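Local coordinates for toxin secretion ATP-binding protein (Vibrio parahaemolyticus RIMD 2210633, PDB 3B79) that is the N-terminal peptidase C39-like domain of a probable ABC-type exporter that couples ATP hydrolysis to transport across the membrane, at residues Ser67-Ala72 and Gly119-Val124. Residues are numbered along the deposited sequence; the frame is centred on the assembly and turned at random. Where two conformers were deposited one is given.
Sequences SLILPA and GRYFLV
Ile-69 reaches across to Tyr-121 and Leu-123 where strand 72-76 begins beside strand 120-126 in the antiparallel sheet of this peptidase C39-like domain, a family of the papain-like clan CA. Residues 67-71 belong to the loop that leads into strand 72-76, and Ala-72 begins that strand. The 3-10 turn of the loop is held by the bond from Leu-70 N to Ser-67 O, and a cis peptide precedes Pro-71. Residues 119-124 lie mostly on strand 120-126, which pairs with strand 72-76 through Phe-122 and Ile-73.

Ile-69 buries the largest share of the contact. Its CB lies 3.8 Å from Leu-123 CD1, and the CG2 branch meets the same methyl. CG1 sits between the backbone N and the carbonyl carbon (chi1 70°), and chi2 of 158° extends the chain beyond it. CD1 is thereby carried to the Tyr-121 ring, 3.6 Å from Tyr-121 CE1, and also touches Leu-123 CD1. The methyl meets the ring obliquely. The Leu-123 contacts hold for one of its two conformers; in that one its side chain crosses that of Ile-69 at about a right angle. Ala-72 adds its methyl deeper in, with CB 3.5 Å from Phe-122 O. Tyr-121 also packs against Leu-74 and Ile-65.

No direct hydrogen bond joins the two segments; two waters bridge them instead. The first accepts from Val-124 N at 2.9 Å and can donate to Ile-69 O and Pro-71 O. With further acceptors nearby, its two protons cannot serve them all at once, and the two carbonyls probably share them with others. Pro-71 O is within bonding distance of both waters. The second water donates to two carbonyls, tying Pro-71 O at 2.7 Å to Val-124 O at 2.8 Å.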
loop_
_atom_site.group_PDB
_atom_site.type_symbol
_atom_site.label_atom_id
_atom_site.label_comp_id
_atom_site.label_asym_id
_atom_site.label_seq_id
_atom_site.Cartn_x
_atom_site.Cartn_y
_atom_site.Cartn_z
ATOM N N SER A 67 7.637 -4.434 11.938
ATOM C CA SER A 67 8.546 -4.383 10.801
ATOM C C SER A 67 8.487 -5.675 9.988
ATOM O O SER A 67 8.616 -5.671 8.766
ATOM C CB SER A 67 9.960 -4.109 11.291
ATOM O OG SER A 67 10.453 -5.181 12.027
ATOM N N LEU A 68 8.267 -6.793 10.685
ATOM C CA LEU A 68 8.311 -8.104 10.061
ATOM C C LEU A 68 7.312 -8.262 8.932
ATOM O O LEU A 68 7.564 -9.057 8.005
ATOM C CB LEU A 68 8.059 -9.235 11.091
ATOM C CG LEU A 68 9.247 -9.479 12.023
ATOM C CD1 LEU A 68 8.944 -10.301 13.217
ATOM C CD2 LEU A 68 10.247 -10.272 11.212
ATOM N N ILE A 69 6.188 -7.509 8.958
ATOM C CA ILE A 69 5.187 -7.747 7.905
ATOM C C ILE A 69 5.371 -6.833 6.709
ATOM O O ILE A 69 4.655 -6.994 5.700
ATOM C CB ILE A 69 3.723 -7.556 8.431
ATOM C CG1 ILE A 69 3.361 -6.091 8.738
ATOM C CG2 ILE A 69 3.446 -8.521 9.561
ATOM C CD1 ILE A 69 1.859 -5.850 8.722
ATOM N N LEU A 70 6.332 -5.920 6.784
ATOM C CA LEU A 70 6.442 -4.912 5.732
ATOM C C LEU A 70 7.033 -5.547 4.467
ATOM O O LEU A 70 7.804 -6.498 4.563
ATOM C CB LEU A 70 7.282 -3.770 6.274
ATOM C CG LEU A 70 6.663 -3.071 7.496
ATOM C CD1 LEU A 70 7.605 -1.901 7.941
ATOM C CD2 LEU A 70 5.249 -2.572 7.292
ATOM N N PRO A 71 6.719 -5.021 3.277
ATOM C CA PRO A 71 5.904 -3.800 3.053
ATOM C C PRO A 71 4.394 -4.034 3.263
ATOM O O PRO A 71 3.842 -5.092 2.902
ATOM C CB PRO A 71 6.168 -3.479 1.566
ATOM C CG PRO A 71 6.494 -4.819 0.948
ATOM C CD PRO A 71 7.332 -5.559 2.038
ATOM N N ALA A 72 3.753 -3.025 3.845
ATOM C CA ALA A 72 2.287 -3.029 4.066
ATOM C C ALA A 72 1.676 -1.882 3.295
ATOM O O ALA A 72 2.388 -0.951 2.871
ATOM C CB ALA A 72 1.983 -2.884 5.529
ATOM N N GLY A 119 -5.404 4.557 10.573
ATOM C CA GLY A 119 -5.560 3.449 11.510
ATOM C C GLY A 119 -5.853 2.121 10.841
ATOM O O GLY A 119 -5.973 1.100 11.526
ATOM N N ARG A 120 -6.035 2.127 9.517
ATOM C CA ARG A 120 -6.334 0.906 8.759
ATOM C C ARG A 120 -5.203 0.622 7.777
ATOM O O ARG A 120 -4.699 1.549 7.115
ATOM C CB ARG A 120 -7.643 1.074 7.990
ATOM C CG ARG A 120 -8.839 1.285 8.915
ATOM C CD ARG A 120 -10.160 1.469 8.144
ATOM N NE ARG A 120 -10.225 2.632 7.250
ATOM C CZ ARG A 120 -10.375 3.919 7.554
ATOM N NH1 ARG A 120 -10.465 4.362 8.830
ATOM N NH2 ARG A 120 -10.445 4.770 6.510
ATOM N N TYR A 121 -4.809 -0.645 7.658
ATOM C CA TYR A 121 -3.749 -1.017 6.709
ATOM C C TYR A 121 -4.057 -2.395 6.138
ATOM O O TYR A 121 -4.907 -3.111 6.678
ATOM C CB TYR A 121 -2.361 -1.011 7.419
ATOM C CG TYR A 121 -2.192 -2.201 8.350
ATOM C CD1 TYR A 121 -1.510 -3.330 7.918
ATOM C CD2 TYR A 121 -2.723 -2.183 9.665
ATOM C CE1 TYR A 121 -1.418 -4.443 8.767
ATOM C CE2 TYR A 121 -2.613 -3.286 10.494
ATOM C CZ TYR A 121 -1.964 -4.381 10.029
ATOM O OH TYR A 121 -1.876 -5.488 10.848
ATOM N N PHE A 122 -3.370 -2.762 5.052
ATOM C CA PHE A 122 -3.431 -4.117 4.500
ATOM C C PHE A 122 -2.144 -4.834 4.735
ATOM O O PHE A 122 -1.043 -4.337 4.398
ATOM C CB PHE A 122 -3.731 -4.129 3.005
ATOM C CG PHE A 122 -5.141 -3.711 2.700
ATOM C CD1 PHE A 122 -6.095 -4.697 2.424
ATOM C CD2 PHE A 122 -5.524 -2.365 2.638
ATOM C CE1 PHE A 122 -7.401 -4.344 2.140
ATOM C CE2 PHE A 122 -6.859 -2.030 2.337
ATOM C CZ PHE A 122 -7.770 -3.031 2.105
ATOM N N LEU A 123 -2.289 -6.036 5.298
ATOM C CA LEU A 123 -1.233 -7.045 5.366
ATOM C C LEU A 123 -1.189 -7.794 4.048
ATOM O O LEU A 123 -2.212 -8.376 3.661
ATOM C CB LEU A 123 -1.586 -8.069 6.462
ATOM C CG LEU A 123 -0.751 -9.362 6.447
ATOM C CD1 LEU A 123 0.720 -9.104 6.798
ATOM C CD2 LEU A 123 -1.308 -10.429 7.377
ATOM N N VAL A 124 -0.037 -7.806 3.371
ATOM C CA VAL A 124 0.048 -8.394 2.034
ATOM C C VAL A 124 1.109 -9.473 2.063
ATOM O O VAL A 124 2.225 -9.233 2.586
ATOM C CB VAL A 124 0.389 -7.323 0.978
ATOM C CG1 VAL A 124 0.323 -7.953 -0.415
ATOM C CG2 VAL A 124 -0.555 -6.148 1.020
HETATM O O HOH W 1 2.124 -6.420 4.651
HETATM O O HOH W 2 4.455 -7.622 2.057
#